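Side-chain contacts in putative uncharacterized protein (Ustilago maydis, PDB 4GNX), which probably serves as the small OB-fold subunit of replication protein A, the three-chain complex that binds single-stranded DNA: residues Gly25-His28 with Thr34-Met37; Met37-Ser40 with Asn44-Ile47. All blocks are in the same frame, centred on the assembly; numbering follows the deposited sequence.

Contact 1 (Gly25-His28 with Thr34-Met37); sequences GKVH and TLLM
Met37 lies against the backbone of Gly25, and Val27 meets the end of Leu35. Met37 CG sits 3.4 Å from Gly25 CA. The sulphur passes beside the same residue, with Met37 SD 3.5 Å from Gly25 N. The torsions explain this course. Met37 CG is anti to the backbone N (chi1 -176°), which sends the chain along the glycine, and a bend at chi3 then turns the methyl. Gly25 has no side chain, and the thioether lies directly on its main chain. The second apolar contact is between methyl groups. Leu35 CD1 reaches Val27 CG1 at 3.5 Å and CG2 of the same valine at 3.9 Å. One leucine methyl therefore touches both branches of the valine, and the two side chains cross at about a right angle.

Val27 and Met37 form an antiparallel, non-hydrogen-bonded pair in the beta hairpin of strands 20-31 and 34-39. This fits the first hairpin of an OB-fold barrel, the fold expected of the family. The next bond along the hairpin runs from His28 N to Leu36 O (2.9 Å). It is nearly straight, 162° at the hydrogen. Met37 CA also makes a CA-H...O contact with Lys26 O at 3.6 Å. On the face away from Val27 and Met37, His28 CB rests 3.4 Å from Leu36 O. The imidazole makes none of the contact; of this side chain only CB meets strand 34-39.

Further out, backbone bonds tie Gly25 to Val61 and Val27 to Thr59, so strand 20-31 is held on its other edge as well. Val61 and Val63 of strand 60-68 touch Met37. Val55, in a loop, packs on both Val27 and Leu35.

Contact 2 (Met37-Ser40 with Asn44-Ile47); sequences MQTS and NVEI
The first torsion of Asn44 (chi1 -74°) sets CG opposite the carbonyl carbon and brings the amide nitrogen onto Gln38. Ile47 CG1 takes the same kind of position (chi1 -37°) and brings CD1 to the end of Met37.

The amide nitrogen does the touching at the Asn44 end. Asn44 ND2 lies 3.3 Å from Gln38 CB. The Gln38 chain is extended beyond CG and carries its own amide past the asparagine. The two amide planes stand 81° apart, so they do not stack face to face; the asparagine nitrogen packs against the glutamine's aliphatic stem. At the other end, Met37 CE meets Ile47 CD1 at 3.7 Å, a purely apolar contact. A third contact joins Val45 CG2 to Thr39 OG1, at 3.7 Å. That hydroxyl has its polar partner in the turn, where it is hydrogen-bonded to Gly43 O.

The backbone sets this register. Met37 and Val45 form an antiparallel hydrogen-bonded pair, with Met37 N to Val45 O at 3.1 Å and Val45 N to Met37 O at 2.9 Å. The bond from Val45 N is clearly more bent than the one from Met37 N. Met37 O also receives a CA-H...O contact from Asn44 CA. Gln38 and Asn44 make the adjoining non-hydrogen-bonded pair. Together they belong to the hairpin of strands 34-39 and 44-48, consistent with the second and third strands of an OB-fold barrel.

The faces differ in setting. Gln38 and Asn44 are on the more open one, where His28 of strand 20-31 touches Gln38. Met37, Val45 and Ile47 face inward, against Val61 and Val63 of strand 60-68 and Phe74 and Ala76 of strand 73-81. Beyond the strand, Ser40 OG is hydrogen-bonded to Glu97 of helix 93-104.

Overall arrangement
Both contacts use strand 34-39, which lies between strands 20-31 and 44-48 in the sheet, and they share Met37. Contact 1 is partly buried and contact 2 is more fully enclosed. Met37 belongs to the inner face in both, but its CG and sulphur serve contact 1 and its terminal methyl contact 2. Contact 1 has valine-leucine packing inside and a histidine and a lysine at the surface. Contact 2 has apolar groups inside and an asparagine-glutamine pair on its more open face. Probable backbone hydrogen bonds, Leu35 N to Ile47 O and Lys26 N to Gln38 O, link the two into one run of three strands.

Contact 1 (Gly25-His28 with Thr34-Met37)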
loop_
_atom_site.group_PDB
_atom_site.type_symbol
_atom_site.label_atom_id
_atom_site.label_comp_id
_atom_site.label_asym_id
_atom_site.label_seq_id
_atom_site.Cartn_x
_atom_site.Cartn_y
_atom_site.Cartn_z
ATOM N N GLY A 25 19.120 3.254 15.812
ATOM C CA GLY A 25 18.542 3.552 17.101
ATOM C C GLY A 25 18.513 5.013 17.427
ATOM O O GLY A 25 19.175 5.813 16.766
ATOM N N LYS A 26 17.717 5.336 18.437
ATOM C CA LYS A 26 17.573 6.683 18.972
ATOM C C LYS A 26 18.670 6.894 20.006
ATOM O O LYS A 26 18.895 6.050 20.868
ATOM C CB LYS A 26 16.206 6.831 19.644
ATOM C CG LYS A 26 15.585 8.221 19.619
ATOM C CD LYS A 26 16.041 9.088 20.771
ATOM C CE LYS A 26 15.074 10.233 20.998
ATOM N NZ LYS A 26 15.600 11.173 22.040
ATOM N N VAL A 27 19.365 8.020 19.900
ATOM C CA VAL A 27 20.460 8.344 20.810
ATOM C C VAL A 27 19.904 8.704 22.176
ATOM O O VAL A 27 19.106 9.634 22.314
ATOM C CB VAL A 27 21.335 9.496 20.275
ATOM C CG1 VAL A 27 22.424 9.850 21.273
ATOM C CG2 VAL A 27 21.958 9.103 18.944
ATOM N N HIS A 28 20.328 7.946 23.181
ATOM C CA HIS A 28 19.890 8.147 24.561
ATOM C C HIS A 28 20.858 9.052 25.267
ATOM O O HIS A 28 20.493 10.108 25.770
ATOM C CB HIS A 28 19.788 6.800 25.272
ATOM C CG HIS A 28 18.623 6.699 26.226
ATOM N ND1 HIS A 28 18.676 7.175 27.492
ATOM C CD2 HIS A 28 17.348 6.151 26.058
ATOM C CE1 HIS A 28 17.497 6.951 28.101
ATOM N NE2 HIS A 28 16.683 6.325 27.223
ATOM N N THR A 34 31.605 6.613 24.065
ATOM C CA THR A 34 30.603 5.580 24.134
ATOM C C THR A 34 29.246 6.194 23.843
ATOM O O THR A 34 28.926 7.276 24.337
ATOM C CB THR A 34 30.612 4.877 25.503
ATOM O OG1 THR A 34 31.939 4.406 25.779
ATOM C CG2 THR A 34 29.656 3.680 25.519
ATOM N N LEU A 35 28.457 5.507 23.027
ATOM C CA LEU A 35 27.110 5.936 22.723
ATOM C C LEU A 35 26.145 4.919 23.282
ATOM O O LEU A 35 26.354 3.710 23.127
ATOM C CB LEU A 35 26.930 5.988 21.209
ATOM C CG LEU A 35 25.502 6.014 20.677
ATOM C CD1 LEU A 35 24.874 7.366 20.950
ATOM C CD2 LEU A 35 25.468 5.716 19.191
ATOM N N LEU A 36 25.085 5.395 23.922
ATOM C CA LEU A 36 23.997 4.504 24.285
ATOM C C LEU A 36 22.809 4.689 23.345
ATOM O O LEU A 36 22.268 5.793 23.194
ATOM C CB LEU A 36 23.583 4.662 25.742
ATOM C CG LEU A 36 22.808 3.462 26.303
ATOM C CD1 LEU A 36 23.597 2.168 26.166
ATOM C CD2 LEU A 36 22.451 3.704 27.758
ATOM N N MET A 37 22.408 3.585 22.725
ATOM C CA MET A 37 21.391 3.597 21.696
ATOM C C MET A 37 20.182 2.714 22.041
ATOM O O MET A 37 20.337 1.597 22.547
ATOM C CB MET A 37 22.033 3.119 20.411
ATOM C CG MET A 37 21.117 3.168 19.216
ATOM S SD MET A 37 21.787 2.276 17.806
ATOM C CE MET A 37 23.233 3.285 17.465
#

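Contact 2 (Met37-Ser40 with Asn44-Ile47)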
loop_
_atom_site.group_PDB
_atom_site.type_symbol
_atom_site.label_atom_id
_atom_site.label_comp_id
_atom_site.label_asym_id
_atom_site.label_seq_id
_atom_site.Cartn_x
_atom_site.Cartn_y
_atom_site.Cartn_z
ATOM N N MET A 37 22.408 3.585 22.725
ATOM C CA MET A 37 21.391 3.597 21.696
ATOM C C MET A 37 20.182 2.714 22.041
ATOM O O MET A 37 20.337 1.597 22.547
ATOM C CB MET A 37 22.033 3.119 20.411
ATOM C CG MET A 37 21.117 3.168 19.216
ATOM S SD MET A 37 21.787 2.276 17.806
ATOM C CE MET A 37 23.233 3.285 17.465
ATOM N N GLN A 38 18.979 3.228 21.773
ATOM C CA GLN A 38 17.758 2.432 21.856
ATOM C C GLN A 38 17.381 1.881 20.471
ATOM O O GLN A 38 17.331 2.624 19.499
ATOM C CB GLN A 38 16.621 3.249 22.482
ATOM C CG GLN A 38 15.242 2.624 22.344
ATOM C CD GLN A 38 14.288 3.023 23.446
ATOM O OE1 GLN A 38 14.405 4.103 24.031
ATOM N NE2 GLN A 38 13.334 2.149 23.744
ATOM N N THR A 39 17.121 0.577 20.407
ATOM C CA THR A 39 16.789 -0.116 19.171
ATOM C C THR A 39 15.282 -0.282 18.980
ATOM O O THR A 39 14.535 -0.191 19.946
ATOM C CB THR A 39 17.415 -1.518 19.128
ATOM O OG1 THR A 39 18.689 -1.490 19.743
ATOM C CG2 THR A 39 17.658 -1.892 17.713
ATOM N N SER A 40 14.857 -0.532 17.733
ATOM C CA SER A 40 13.485 -0.920 17.402
ATOM C C SER A 40 13.007 -2.048 18.292
ATOM O O SER A 40 11.829 -2.166 18.602
ATOM C CB SER A 40 13.415 -1.374 15.948
ATOM O OG SER A 40 14.298 -2.455 15.699
ATOM N N ASN A 44 18.565 -1.628 24.623
ATOM C CA ASN A 44 19.646 -0.655 24.543
ATOM C C ASN A 44 20.950 -1.346 24.199
ATOM O O ASN A 44 21.076 -2.547 24.419
ATOM C CB ASN A 44 19.743 0.139 25.845
ATOM C CG ASN A 44 18.619 1.169 26.003
ATOM O OD1 ASN A 44 18.476 1.769 27.053
ATOM N ND2 ASN A 44 17.828 1.378 24.956
ATOM N N VAL A 45 21.893 -0.598 23.619
ATOM C CA VAL A 45 23.131 -1.150 23.048
ATOM C C VAL A 45 24.265 -0.151 23.264
ATOM O O VAL A 45 24.101 1.049 22.991
ATOM C CB VAL A 45 23.009 -1.425 21.524
ATOM C CG1 VAL A 45 24.326 -1.914 20.946
ATOM C CG2 VAL A 45 21.957 -2.469 21.242
ATOM N N GLU A 46 25.412 -0.651 23.732
ATOM C CA GLU A 46 26.574 0.190 24.015
ATOM C C GLU A 46 27.463 0.211 22.775
ATOM O O GLU A 46 27.905 -0.842 22.318
ATOM C CB GLU A 46 27.331 -0.398 25.194
ATOM C CG GLU A 46 27.519 0.528 26.386
ATOM C CD GLU A 46 28.096 -0.200 27.603
ATOM O OE1 GLU A 46 28.942 -1.107 27.427
ATOM O OE2 GLU A 46 27.711 0.132 28.749
ATOM N N ILE A 47 27.712 1.391 22.209
ATOM C CA ILE A 47 28.562 1.491 21.010
ATOM C C ILE A 47 29.849 2.278 21.283
ATOM O O ILE A 47 29.812 3.377 21.828
ATOM C CB ILE A 47 27.828 2.156 19.826
ATOM C CG1 ILE A 47 26.350 1.735 19.778
ATOM C CG2 ILE A 47 28.561 1.869 18.517
ATOM C CD1 ILE A 47 25.946 0.987 18.525
#